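Local coordinates for autoinducer 2-binding protein LsrB (Clostridium saccharobutylicum DSM 13864, PDB 6DSP) that binds the quorum-sensing signal autoinducer-2 between the two lobes of a periplasmic-type solute-binding protein, at residues Ser85-Ala89 with Ala163-Asp167; Pro127-Gly131 with Ser170-Gly175; Met133-Gly138 with Ile247-Ala251; Ile154-Tyr160 with Ile217-Asn223. All coordinates share one frame; numbering follows the deposited sequence.

Contact 1 (Ser85-Ala89 with Ala163-Asp167). With PAV ((2R,4S)-2-methyl-2,3,3,4-tetrahydroxytetrahydrofuran), chain C.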
loop_
_atom_site.group_PDB
_atom_site.type_symbol
_atom_site.label_atom_id
_atom_site.label_comp_id
_atom_site.label_asym_id
_atom_site.label_seq_id
_atom_site.Cartn_x
_atom_site.Cartn_y
_atom_site.Cartn_z
ATOM N N SER A 85 6.390 -5.500 5.222
ATOM C CA SER A 85 5.473 -5.327 4.090
ATOM C C SER A 85 6.030 -6.141 2.925
ATOM O O SER A 85 7.158 -5.896 2.465
ATOM C CB SER A 85 5.340 -3.863 3.684
ATOM O OG SER A 85 4.500 -3.814 2.535
ATOM N N SER A 86 5.269 -7.137 2.502
ATOM C CA SER A 86 5.758 -8.157 1.581
ATOM C C SER A 86 5.535 -7.795 0.113
ATOM O O SER A 86 4.429 -7.380 -0.266
ATOM C CB SER A 86 5.023 -9.455 1.924
ATOM O OG SER A 86 5.219 -10.443 0.965
ATOM N N VAL A 87 6.579 -7.991 -0.714
ATOM C CA VAL A 87 6.427 -7.834 -2.162
ATOM C C VAL A 87 5.796 -9.060 -2.816
ATOM O O VAL A 87 5.257 -8.945 -3.920
ATOM C CB VAL A 87 7.743 -7.478 -2.860
ATOM C CG1 VAL A 87 8.364 -6.229 -2.309
ATOM C CG2 VAL A 87 8.700 -8.592 -2.789
ATOM N N ASP A 88 5.887 -10.222 -2.181
ATOM C CA ASP A 88 5.329 -11.475 -2.676
ATOM C C ASP A 88 5.216 -12.400 -1.481
ATOM O O ASP A 88 6.241 -12.830 -0.909
ATOM C CB ASP A 88 6.213 -12.138 -3.730
ATOM C CG ASP A 88 5.593 -13.419 -4.210
ATOM O OD1 ASP A 88 4.538 -13.369 -4.860
ATOM O OD2 ASP A 88 6.114 -14.486 -3.905
ATOM N N ALA A 89 4.000 -12.757 -1.114
ATOM C CA ALA A 89 3.826 -13.521 0.118
ATOM C C ALA A 89 4.488 -14.879 0.017
ATOM O O ALA A 89 5.171 -15.318 0.945
ATOM C CB ALA A 89 2.338 -13.670 0.434
ATOM N N ALA A 163 2.095 -8.611 -10.427
ATOM C CA ALA A 163 0.905 -9.435 -10.530
ATOM C C ALA A 163 0.672 -10.307 -9.298
ATOM O O ALA A 163 -0.373 -10.964 -9.236
ATOM C CB ALA A 163 1.012 -10.346 -11.746
ATOM N N THR A 164 1.605 -10.366 -8.322
ATOM C CA THR A 164 1.425 -11.292 -7.195
ATOM C C THR A 164 1.319 -10.628 -5.835
ATOM O O THR A 164 0.804 -11.265 -4.927
ATOM C CB THR A 164 2.534 -12.348 -7.134
ATOM O OG1 THR A 164 3.770 -11.717 -6.804
ATOM C CG2 THR A 164 2.648 -13.074 -8.456
ATOM N N VAL A 165 1.784 -9.388 -5.665
ATOM C CA VAL A 165 1.764 -8.791 -4.344
ATOM C C VAL A 165 0.347 -8.804 -3.760
ATOM O O VAL A 165 -0.638 -8.537 -4.457
ATOM C CB VAL A 165 2.374 -7.373 -4.427
ATOM C CG1 VAL A 165 1.538 -6.421 -5.271
ATOM C CG2 VAL A 165 2.614 -6.818 -3.030
ATOM N N THR A 166 0.229 -9.038 -2.463
ATOM C CA THR A 166 -1.094 -9.231 -1.871
ATOM C C THR A 166 -1.933 -7.956 -1.879
ATOM O O THR A 166 -3.093 -7.991 -2.306
ATOM C CB THR A 166 -0.947 -9.806 -0.478
ATOM O OG1 THR A 166 -0.295 -11.063 -0.613
ATOM C CG2 THR A 166 -2.277 -9.970 0.190
ATOM N N ASP A 167 -1.398 -6.821 -1.405
ATOM C CA ASP A 167 -2.265 -5.666 -1.219
ATOM C C ASP A 167 -2.836 -5.150 -2.541
ATOM O O ASP A 167 -4.068 -5.078 -2.733
ATOM C CB ASP A 167 -1.602 -4.555 -0.380
ATOM C CG ASP A 167 -0.366 -3.910 -1.012
ATOM O OD1 ASP A 167 0.286 -4.484 -1.908
ATOM O OD2 ASP A 167 -0.056 -2.794 -0.539
HETATM O O2 PAV C . -0.077 1.692 -2.943
HETATM C C2 PAV C . 1.040 1.599 -2.035
HETATM C C1 PAV C . 1.284 2.909 -1.254
HETATM O O5 PAV C . 2.256 1.531 -2.967
HETATM C C5 PAV C . 3.250 0.908 -2.276
HETATM C C4 PAV C . 2.640 0.349 -0.978
HETATM O O4 PAV C . 3.088 -0.983 -0.749
HETATM C C3 PAV C . 1.140 0.479 -1.261
HETATM O O3 PAV C . 0.428 0.646 -0.065
HETATM O O13 PAV C . 0.683 -0.645 -1.979
HETATM O O HOH W 1 2.306 -9.491 -0.310
HETATM O O HOH W 2 1.475 -12.152 -2.459
#
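Ser86 meets Val165 through its backbone: Ser86 O lies 3.4 Å from Val165 CG2, and a water relays the same carbonyl to the start of the facing helix. That water donates to Ser86 O and accepts from Thr166 N, 3.0 Å away, so the polar link runs alongside the apolar touch. At Val87 the carbonyl again does the work, with Val87 O 3.3 Å from Val165 CB, while the valine's own side chain points away from 163-167 and touches Ala64 of helix 64-76. Asp88 makes the direct side-chain bond. With CG anti to the backbone N (chi1 -180°), its carboxylate swings across to Thr164, whose OG1 donates to Asp88 OD1 at 2.7 Å. The hydroxyl arrives on the anti side of that oxygen, 29° out of the carboxylate plane. Asp88 OD2 meanwhile caps Gly91 N, so one carboxylate serves both as N-cap of helix 89-101 and as acceptor for the opposite loop. At Ala89 a second water accepts from the backbone N and donates to Thr164 O at 2.7 Å, and it is also hydrogen-bonded to Thr166 OG1. Asp167, the second residue of helix 166-182, carries the same helix start to the ligand, accepting from PAV O13 through OD2 at 2.7 Å and forming a salt bridge to Lys29 through OD1. Seen chemically, the lobes are joined at one side of the cleft through one direct hydrogen bond, two waters and the packing of Val165 on two carbonyls, links that could plausibly part when a binding protein of this kind opens.

Contact 2 (Pro127-Gly131 with Ser170-Gly175). With PAV ((2R,4S)-2-methyl-2,3,3,4-tetrahydroxytetrahydrofuran), chain C.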
loop_
_atom_site.group_PDB
_atom_site.type_symbol
_atom_site.label_atom_id
_atom_site.label_comp_id
_atom_site.label_asym_id
_atom_site.label_seq_id
_atom_site.Cartn_x
_atom_site.Cartn_y
_atom_site.Cartn_z
ATOM N N PRO A 127 -9.968 -4.431 1.130
ATOM C CA PRO A 127 -9.811 -4.282 -0.319
ATOM C C PRO A 127 -11.048 -3.714 -0.986
ATOM O O PRO A 127 -10.935 -3.027 -1.998
ATOM C CB PRO A 127 -9.442 -5.692 -0.813
ATOM C CG PRO A 127 -9.833 -6.602 0.264
ATOM C CD PRO A 127 -9.798 -5.820 1.573
ATOM N N GLU A 128 -12.228 -3.960 -0.428
ATOM C CA GLU A 128 -13.421 -3.309 -0.962
ATOM C C GLU A 128 -13.346 -1.796 -0.771
ATOM O O GLU A 128 -13.635 -1.031 -1.705
ATOM C CB GLU A 128 -14.687 -3.912 -0.325
ATOM C CG GLU A 128 -15.958 -3.433 -1.011
ATOM C CD GLU A 128 -17.210 -4.125 -0.489
ATOM O OE1 GLU A 128 -17.070 -5.220 0.118
ATOM O OE2 GLU A 128 -18.334 -3.576 -0.691
ATOM N N GLN A 129 -12.959 -1.349 0.436
ATOM C CA GLN A 129 -12.840 0.087 0.703
ATOM C C GLN A 129 -11.843 0.722 -0.255
ATOM O O GLN A 129 -12.087 1.797 -0.823
ATOM C CB GLN A 129 -12.301 0.331 2.131
ATOM C CG GLN A 129 -13.264 0.223 3.281
ATOM C CD GLN A 129 -12.538 0.553 4.579
ATOM O OE1 GLN A 129 -11.414 0.058 4.854
ATOM N NE2 GLN A 129 -13.151 1.406 5.375
ATOM N N LEU A 130 -10.672 0.099 -0.395
ATOM C CA LEU A 130 -9.592 0.736 -1.136
ATOM C C LEU A 130 -9.824 0.633 -2.638
ATOM O O LEU A 130 -9.598 1.609 -3.367
ATOM C CB LEU A 130 -8.240 0.139 -0.714
ATOM C CG LEU A 130 -7.854 0.521 0.720
ATOM C CD1 LEU A 130 -6.814 -0.416 1.300
ATOM C CD2 LEU A 130 -7.358 1.971 0.757
ATOM N N GLY A 131 -10.327 -0.516 -3.122
ATOM C CA GLY A 131 -10.681 -0.597 -4.528
ATOM C C GLY A 131 -11.745 0.415 -4.921
ATOM O O GLY A 131 -11.623 1.087 -5.950
ATOM N N SER A 170 -5.327 -7.309 -4.425
ATOM C CA SER A 170 -6.646 -7.402 -3.804
ATOM C C SER A 170 -7.484 -6.181 -4.145
ATOM O O SER A 170 -8.703 -6.299 -4.337
ATOM C CB SER A 170 -6.539 -7.636 -2.288
ATOM O OG SER A 170 -6.143 -6.484 -1.566
ATOM N N TRP A 171 -6.854 -5.012 -4.260
ATOM C CA TRP A 171 -7.597 -3.818 -4.638
ATOM C C TRP A 171 -8.049 -3.876 -6.089
ATOM O O TRP A 171 -9.152 -3.435 -6.400
ATOM C CB TRP A 171 -6.769 -2.561 -4.387
ATOM C CG TRP A 171 -6.172 -2.481 -3.017
ATOM C CD1 TRP A 171 -6.581 -3.096 -1.885
ATOM C CD2 TRP A 171 -4.962 -1.789 -2.686
ATOM N NE1 TRP A 171 -5.710 -2.827 -0.851
ATOM C CE2 TRP A 171 -4.703 -2.029 -1.329
ATOM C CE3 TRP A 171 -4.069 -0.983 -3.411
ATOM C CZ2 TRP A 171 -3.593 -1.480 -0.679
ATOM C CZ3 TRP A 171 -2.958 -0.465 -2.767
ATOM C CH2 TRP A 171 -2.729 -0.724 -1.412
ATOM N N GLN A 172 -7.190 -4.352 -6.994
ATOM C CA GLN A 172 -7.561 -4.484 -8.394
ATOM C C GLN A 172 -8.748 -5.418 -8.536
ATOM O O GLN A 172 -9.707 -5.099 -9.236
ATOM C CB GLN A 172 -6.356 -4.962 -9.205
ATOM C CG GLN A 172 -6.527 -4.884 -10.693
ATOM C CD GLN A 172 -7.145 -6.089 -11.347
ATOM O OE1 GLN A 172 -7.654 -6.970 -10.706
ATOM N NE2 GLN A 172 -7.118 -6.090 -12.665
ATOM N N VAL A 173 -8.739 -6.523 -7.809
ATOM C CA VAL A 173 -9.846 -7.473 -7.926
ATOM C C VAL A 173 -11.149 -6.828 -7.487
ATOM O O VAL A 173 -12.182 -6.953 -8.159
ATOM C CB VAL A 173 -9.536 -8.754 -7.133
ATOM C CG1 VAL A 173 -10.775 -9.594 -7.002
ATOM C CG2 VAL A 173 -8.421 -9.529 -7.819
ATOM N N GLU A 174 -11.127 -6.130 -6.353
ATOM C CA GLU A 174 -12.348 -5.501 -5.860
ATOM C C GLU A 174 -12.743 -4.301 -6.704
ATOM O O GLU A 174 -13.945 -4.082 -6.936
ATOM C CB GLU A 174 -12.168 -5.091 -4.404
ATOM C CG GLU A 174 -12.116 -6.296 -3.450
ATOM C CD GLU A 174 -13.337 -7.184 -3.608
ATOM O OE1 GLU A 174 -14.448 -6.635 -3.658
ATOM O OE2 GLU A 174 -13.166 -8.416 -3.742
ATOM N N GLY A 175 -11.771 -3.522 -7.181
ATOM C CA GLY A 175 -12.090 -2.388 -8.034
ATOM C C GLY A 175 -12.695 -2.823 -9.353
ATOM O O GLY A 175 -13.640 -2.203 -9.844
HETATM O O2 PAV C . -0.077 1.692 -2.943
HETATM C C2 PAV C . 1.040 1.599 -2.035
HETATM C C1 PAV C . 1.284 2.909 -1.254
HETATM O O5 PAV C . 2.256 1.531 -2.967
HETATM C C5 PAV C . 3.250 0.908 -2.276
HETATM C C4 PAV C . 2.640 0.349 -0.978
HETATM O O4 PAV C . 3.088 -0.983 -0.749
HETATM C C3 PAV C . 1.140 0.479 -1.261
HETATM O O3 PAV C . 0.428 0.646 -0.065
HETATM O O13 PAV C . 0.683 -0.645 -1.979
#
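Leu130 and Trp171 run side by side, their side chains pointing the same way from two helices whose short axes approach to 7.7 Å and make an angle of 73°. The leucine lies on one face of the indole: Leu130 CB sits 3.9 Å from the centroid of the five-membered ring and only 12° off its normal, a CH-pi contact. Its CD1 branch reaches farther along the same ring system, coming 3.4 Å from Trp171 NE1. Pro127 approaches differently, at the indole edge and near the ring plane, with CA 3.8 Å from Trp171 CD1. Face and edge are therefore met by residues one turn apart on the same helix. Pro127 CB also packs on Ser170 OG at 3.5 Å, although the polar partner of that hydroxyl is Asp167 O. On the far flank Glu174 bends at chi2 (-55°), laying its methylenes against the Pro127 backbone, with CB 3.4 Å from Pro127 O; its carboxylate pairs with Lys177. The helices come closest where both lack side chains, Gly131 CA and Gly175 CA being 4.2 Å apart. Beyond Leu130 the indole extends to the ligand, Trp171 CH2 lying 3.5 Å from PAV O13, while Phe250 meets the indole edge-to-face. This is a glycine-mediated close helix crossing, here of helices 127-144 and 166-182, which holds an aromatic wall of the autoinducer-2 pocket in the cleft of a periplasmic binding protein.

Contact 3 (Met133-Gly138 with Ile247-Ala251); sequences MLVQMG and ITGFA
Leu134 and Phe250 are brought together by similar first torsions (chi1 -72° and -70°), each placing CG anti to its own carbonyl carbon, and their side chains cross at about a right angle. The setting is the alpha/beta sandwich of one periplasmic binding protein lobe: helix 127-144 packs on strand 246-249, an outer strand of a parallel sheet, with short axes 7.9 Å apart and running nearly antiparallel. Leu134 CD2 stands over the centre of the Phe250 ring, 3.7 Å from the centroid and 10° off the normal, giving a CH-pi contact. Met133 comes to the same ring at its edge. Extended throughout, its chain brings SD 5.1 Å from the ring centroid and close to the ring plane, a Met-aromatic contact. One face and part of the rim are thereby covered from the helix side. Trp271 meets the phenyl edge-to-face, so this pocket residue, whose side chain is about 4 Å from the ligand, is positioned by a surrounding set of apolar groups. Farther along, Met137 bends at its last torsion and turns CE to Gly249 O, the two 3.5 Å apart. Gly249 CA lies 3.8 Å from Leu134 CD2, where the strand backbone itself meets the leucine branch that covers the phenyl ring. Thr248 offers two branches to the helix: its hydroxyl, hydrogen-bonded to Arg267 O, touches Met137 CB, whereas the methyl, CG2, lies 3.8 Å from both Leu134 O and Gly138 N.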
loop_
_atom_site.group_PDB
_atom_site.type_symbol
_atom_site.label_atom_id
_atom_site.label_comp_id
_atom_site.label_asym_id
_atom_site.label_seq_id
_atom_site.Cartn_x
_atom_site.Cartn_y
_atom_site.Cartn_z
ATOM N N MET A 133 -12.450 3.244 -3.293
ATOM C CA MET A 133 -11.859 4.572 -3.184
ATOM C C MET A 133 -11.121 4.941 -4.463
ATOM O O MET A 133 -11.268 6.069 -4.956
ATOM C CB MET A 133 -10.896 4.592 -1.998
ATOM C CG MET A 133 -10.197 5.920 -1.800
ATOM S SD MET A 133 -9.025 5.677 -0.442
ATOM C CE MET A 133 -8.241 7.300 -0.407
ATOM N N LEU A 134 -10.327 4.011 -5.021
ATOM C CA LEU A 134 -9.606 4.288 -6.267
ATOM C C LEU A 134 -10.564 4.649 -7.391
ATOM O O LEU A 134 -10.374 5.662 -8.092
ATOM C CB LEU A 134 -8.749 3.081 -6.646
ATOM C CG LEU A 134 -7.533 2.926 -5.723
ATOM C CD1 LEU A 134 -7.104 1.483 -5.807
ATOM C CD2 LEU A 134 -6.375 3.832 -6.135
ATOM N N VAL A 135 -11.610 3.840 -7.570
ATOM C CA VAL A 135 -12.564 4.090 -8.641
ATOM C C VAL A 135 -13.293 5.410 -8.422
ATOM O O VAL A 135 -13.504 6.175 -9.375
ATOM C CB VAL A 135 -13.542 2.906 -8.766
ATOM C CG1 VAL A 135 -14.595 3.230 -9.809
ATOM C CG2 VAL A 135 -12.773 1.618 -9.100
ATOM N N GLN A 136 -13.668 5.709 -7.164
ATOM C CA GLN A 136 -14.397 6.945 -6.879
ATOM C C GLN A 136 -13.546 8.177 -7.145
ATOM O O GLN A 136 -14.044 9.186 -7.655
ATOM C CB GLN A 136 -14.889 6.945 -5.433
ATOM C CG GLN A 136 -15.709 8.187 -5.110
ATOM C CD GLN A 136 -17.052 8.176 -5.836
ATOM O OE1 GLN A 136 -17.775 7.173 -5.819
ATOM N NE2 GLN A 136 -17.388 9.283 -6.485
ATOM N N MET A 137 -12.253 8.130 -6.793
ATOM C CA MET A 137 -11.388 9.260 -7.128
ATOM C C MET A 137 -11.315 9.447 -8.624
ATOM O O MET A 137 -11.363 10.579 -9.111
ATOM C CB MET A 137 -9.982 9.016 -6.588
ATOM C CG MET A 137 -9.894 9.084 -5.062
ATOM S SD MET A 137 -8.205 9.117 -4.419
ATOM C CE MET A 137 -7.604 7.543 -4.963
ATOM N N GLY A 138 -11.207 8.345 -9.369
ATOM C CA GLY A 138 -11.191 8.436 -10.825
ATOM C C GLY A 138 -12.476 9.023 -11.367
ATOM O O GLY A 138 -12.445 9.903 -12.230
ATOM N N ILE A 247 -5.532 10.632 -14.225
ATOM C CA ILE A 247 -4.620 9.742 -13.520
ATOM C C ILE A 247 -4.942 9.861 -12.043
ATOM O O ILE A 247 -5.044 10.975 -11.521
ATOM C CB ILE A 247 -3.163 10.151 -13.793
ATOM C CG1 ILE A 247 -2.816 9.925 -15.270
ATOM C CG2 ILE A 247 -2.206 9.363 -12.866
ATOM C CD1 ILE A 247 -1.638 10.740 -15.754
ATOM N N THR A 248 -5.100 8.721 -11.372
ATOM C CA THR A 248 -5.254 8.751 -9.925
ATOM C C THR A 248 -4.565 7.523 -9.369
ATOM O O THR A 248 -4.026 6.712 -10.127
ATOM C CB THR A 248 -6.731 8.836 -9.500
ATOM O OG1 THR A 248 -6.801 9.198 -8.116
ATOM C CG2 THR A 248 -7.482 7.534 -9.762
ATOM N N GLY A 249 -4.555 7.389 -8.047
ATOM C CA GLY A 249 -3.829 6.290 -7.446
ATOM C C GLY A 249 -3.481 6.612 -6.015
ATOM O O GLY A 249 -4.097 7.477 -5.392
ATOM N N PHE A 250 -2.496 5.871 -5.499
ATOM C CA PHE A 250 -2.052 6.025 -4.119
ATOM C C PHE A 250 -0.585 6.452 -4.070
ATOM O O PHE A 250 0.281 5.771 -4.651
ATOM C CB PHE A 250 -2.175 4.699 -3.364
ATOM C CG PHE A 250 -3.603 4.252 -3.088
ATOM C CD1 PHE A 250 -4.650 5.176 -2.826
ATOM C CD2 PHE A 250 -3.886 2.890 -3.030
ATOM C CE1 PHE A 250 -5.933 4.715 -2.527
ATOM C CE2 PHE A 250 -5.167 2.427 -2.721
ATOM C CZ PHE A 250 -6.191 3.345 -2.472
ATOM N N ALA A 251 -0.292 7.508 -3.301
ATOM C CA ALA A 251 1.090 7.896 -3.030
ATOM C C ALA A 251 1.078 8.905 -1.900
ATOM O O ALA A 251 0.090 9.615 -1.696
ATOM C CB ALA A 251 1.778 8.495 -4.268
#

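Contact 4 (Ile154-Tyr160 with Ile217-Asn223)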
loop_
_atom_site.group_PDB
_atom_site.type_symbol
_atom_site.label_atom_id
_atom_site.label_comp_id
_atom_site.label_asym_id
_atom_site.label_seq_id
_atom_site.Cartn_x
_atom_site.Cartn_y
_atom_site.Cartn_z
ATOM N N ILE A 154 -16.007 4.902 -20.647
ATOM C CA ILE A 154 -14.686 5.319 -20.172
ATOM C C ILE A 154 -13.669 4.214 -20.438
ATOM O O ILE A 154 -13.843 3.073 -20.003
ATOM C CB ILE A 154 -14.765 5.634 -18.662
ATOM C CG1 ILE A 154 -15.702 6.826 -18.343
ATOM C CG2 ILE A 154 -13.353 5.789 -18.019
ATOM C CD1 ILE A 154 -15.320 8.128 -19.031
ATOM N N LYS A 155 -12.576 4.566 -21.112
ATOM C CA LYS A 155 -11.481 3.649 -21.382
ATOM C C LYS A 155 -10.459 3.773 -20.260
ATOM O O LYS A 155 -10.025 4.883 -19.920
ATOM C CB LYS A 155 -10.822 4.004 -22.715
ATOM C CG LYS A 155 -11.668 3.612 -23.925
ATOM C CD LYS A 155 -10.920 3.859 -25.231
ATOM C CE LYS A 155 -11.688 3.272 -26.395
ATOM N NZ LYS A 155 -10.971 3.384 -27.685
ATOM N N TYR A 156 -10.104 2.650 -19.652
ATOM C CA TYR A 156 -9.219 2.728 -18.492
ATOM C C TYR A 156 -8.337 1.487 -18.408
ATOM O O TYR A 156 -8.548 0.485 -19.094
ATOM C CB TYR A 156 -10.022 2.876 -17.190
ATOM C CG TYR A 156 -10.670 1.584 -16.781
ATOM C CD1 TYR A 156 -11.883 1.154 -17.356
ATOM C CD2 TYR A 156 -10.076 0.767 -15.836
ATOM C CE1 TYR A 156 -12.436 -0.053 -16.988
ATOM C CE2 TYR A 156 -10.638 -0.437 -15.473
ATOM C CZ TYR A 156 -11.783 -0.849 -16.052
ATOM O OH TYR A 156 -12.327 -2.045 -15.673
ATOM N N CYS A 157 -7.345 1.567 -17.526
ATOM C CA CYS A 157 -6.616 0.364 -17.115
ATOM C C CYS A 157 -5.969 0.634 -15.775
ATOM O O CYS A 157 -6.007 1.755 -15.256
ATOM C CB CYS A 157 -5.548 -0.063 -18.152
ATOM S SG CYS A 157 -4.090 0.979 -18.275
ATOM N N TRP A 158 -5.357 -0.419 -15.223
ATOM C CA TRP A 158 -4.622 -0.368 -13.966
ATOM C C TRP A 158 -3.118 -0.443 -14.249
ATOM O O TRP A 158 -2.680 -1.170 -15.155
ATOM C CB TRP A 158 -4.999 -1.557 -13.062
ATOM C CG TRP A 158 -6.433 -1.594 -12.646
ATOM C CD1 TRP A 158 -7.505 -1.958 -13.413
ATOM C CD2 TRP A 158 -6.942 -1.317 -11.341
ATOM N NE1 TRP A 158 -8.658 -1.885 -12.658
ATOM C CE2 TRP A 158 -8.339 -1.502 -11.383
ATOM C CE3 TRP A 158 -6.351 -0.934 -10.136
ATOM C CZ2 TRP A 158 -9.158 -1.277 -10.274
ATOM C CZ3 TRP A 158 -7.149 -0.721 -9.036
ATOM C CH2 TRP A 158 -8.535 -0.907 -9.099
ATOM N N HIS A 159 -2.344 0.343 -13.501
ATOM C CA HIS A 159 -0.869 0.372 -13.574
ATOM C C HIS A 159 -0.366 0.292 -12.139
ATOM O O HIS A 159 -0.578 1.218 -11.349
ATOM C CB HIS A 159 -0.402 1.670 -14.256
ATOM C CG HIS A 159 1.092 1.866 -14.245
ATOM N ND1 HIS A 159 1.686 3.037 -14.680
ATOM C CD2 HIS A 159 2.106 1.065 -13.812
ATOM C CE1 HIS A 159 3.001 2.947 -14.525
ATOM N NE2 HIS A 159 3.279 1.765 -13.998
ATOM N N TYR A 160 0.264 -0.827 -11.788
ATOM C CA TYR A 160 0.775 -0.963 -10.419
ATOM C C TYR A 160 2.070 -1.773 -10.446
ATOM O O TYR A 160 2.759 -1.834 -11.468
ATOM C CB TYR A 160 -0.329 -1.408 -9.454
ATOM C CG TYR A 160 -1.079 -2.686 -9.739
ATOM C CD1 TYR A 160 -2.121 -2.723 -10.656
ATOM C CD2 TYR A 160 -0.786 -3.844 -9.020
ATOM C CE1 TYR A 160 -2.872 -3.888 -10.828
ATOM C CE2 TYR A 160 -1.519 -5.006 -9.220
ATOM C CZ TYR A 160 -2.560 -5.010 -10.123
ATOM O OH TYR A 160 -3.325 -6.128 -10.302
ATOM N N ILE A 217 -6.892 6.751 -23.987
ATOM C CA ILE A 217 -7.332 6.270 -22.685
ATOM C C ILE A 217 -7.880 7.449 -21.864
ATOM O O ILE A 217 -7.378 8.580 -21.940
ATOM C CB ILE A 217 -6.170 5.535 -21.989
ATOM C CG1 ILE A 217 -6.684 4.656 -20.850
ATOM C CG2 ILE A 217 -5.076 6.526 -21.534
ATOM C CD1 ILE A 217 -5.637 3.621 -20.384
ATOM N N ASP A 218 -8.907 7.161 -21.046
ATOM C CA ASP A 218 -9.515 8.199 -20.226
ATOM C C ASP A 218 -9.008 8.213 -18.796
ATOM O O ASP A 218 -8.931 9.287 -18.179
ATOM C CB ASP A 218 -11.041 8.001 -20.145
ATOM C CG ASP A 218 -11.737 8.297 -21.458
ATOM O OD1 ASP A 218 -11.605 9.443 -21.957
ATOM O OD2 ASP A 218 -12.387 7.367 -21.986
ATOM N N LEU A 219 -8.679 7.050 -18.250
ATOM C CA LEU A 219 -8.382 6.914 -16.826
ATOM C C LEU A 219 -7.293 5.873 -16.646
ATOM O O LEU A 219 -7.398 4.758 -17.185
ATOM C CB LEU A 219 -9.671 6.424 -16.111
ATOM C CG LEU A 219 -9.522 5.971 -14.666
ATOM C CD1 LEU A 219 -9.084 7.149 -13.767
ATOM C CD2 LEU A 219 -10.818 5.324 -14.202
ATOM N N ILE A 220 -6.274 6.209 -15.857
ATOM C CA ILE A 220 -5.237 5.232 -15.486
ATOM C C ILE A 220 -5.215 5.167 -13.972
ATOM O O ILE A 220 -4.944 6.182 -13.319
ATOM C CB ILE A 220 -3.845 5.612 -16.033
ATOM C CG1 ILE A 220 -3.914 5.921 -17.544
ATOM C CG2 ILE A 220 -2.845 4.443 -15.726
ATOM C CD1 ILE A 220 -2.616 6.469 -18.107
ATOM N N ILE A 221 -5.542 3.993 -13.421
ATOM C CA ILE A 221 -5.610 3.814 -11.969
ATOM C C ILE A 221 -4.258 3.266 -11.530
ATOM O O ILE A 221 -3.918 2.124 -11.846
ATOM C CB ILE A 221 -6.744 2.852 -11.557
ATOM C CG1 ILE A 221 -8.116 3.340 -12.105
ATOM C CG2 ILE A 221 -6.777 2.734 -10.043
ATOM C CD1 ILE A 221 -9.225 2.304 -11.889
ATOM N N CYS A 222 -3.516 4.070 -10.779
ATOM C CA CYS A 222 -2.130 3.754 -10.406
ATOM C C CYS A 222 -2.068 3.441 -8.912
ATOM O O CYS A 222 -1.624 4.281 -8.117
ATOM C CB CYS A 222 -1.239 4.949 -10.739
ATOM S SG CYS A 222 -1.236 5.290 -12.516
ATOM N N ASN A 223 -2.507 2.225 -8.532
ATOM C CA ASN A 223 -2.578 1.813 -7.132
ATOM C C ASN A 223 -1.232 1.346 -6.578
ATOM O O ASN A 223 -1.113 0.246 -6.034
ATOM C CB ASN A 223 -3.647 0.728 -6.940
ATOM C CG ASN A 223 -3.515 -0.430 -7.947
ATOM O OD1 ASN A 223 -3.337 -0.209 -9.155
ATOM N ND2 ASN A 223 -3.666 -1.649 -7.459
#
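Cys157 and Ile221 mark the middle of a parallel strand pairing, Ile221 N donating to Cys157 O at 2.9 Å and an N-H...O angle of 175°. Strands 155-160 and 219-222 are the central neighbours of the four-stranded parallel sheet in one lobe of this periplasmic binding protein, their short axes 4.7 Å apart and 25° off parallel. Cys157 N in turn donates to Leu219 O, and His159 N to Ile221 O, giving the staggered pattern in which one strand's residue bonds to two flanking residues on the other. At the entry Lys155 O accepts from both Asp218 N and Leu219 N, while Lys155 N donates almost straight, at 176°, to the anti lone pair of Asp218 OD2; Asp218 OD1 pairs with Arg145. On the face carrying Tyr156 and Trp158, Ile221 runs side by side with Trp158. Its CG2, anti to the backbone N, is set over the face of the six-membered ring, 4.0 Å from the centroid, in a CH-pi contact. The opposite face holds Cys157 SG, packed against Ile217 CD1 at 3.7 Å. In the next shell Glu176 OE1 receives both Tyr156 OH and Trp158 NE1 and so anchors two rings from helix 166-182. At the C-terminal ends of the strands, where the ligand pocket begins, Asn223 ND2 sits over the Tyr160 ring, whose hydroxyl bonds Asn169. Asn223 OD1, buried without a polar partner in the model, lies 3.3 Å from Trp158 CE3 at the indole edge.

From the N terminus, the chain first leaves strand 81-84 and returns at 163-167, where contact 1 joins a loop of one lobe to the start of helix 166-182 of the other lobe. Contact 2 opens at 127-131 within that span and closes just after it, at 170-175, so the two cross. Contact 3 begins on the same helix, 127-144, and crosses both before closing at 247-251; the 154-160 to 217-223 pairing of contact 4 falls wholly between its ends, yet crosses contacts 1 and 2. Contacts 2 to 4 lie in that second lobe: contacts 3 and 4 share one sheet through neighbouring strands, and contact 2 joins helix 127-144 to helix 166-182.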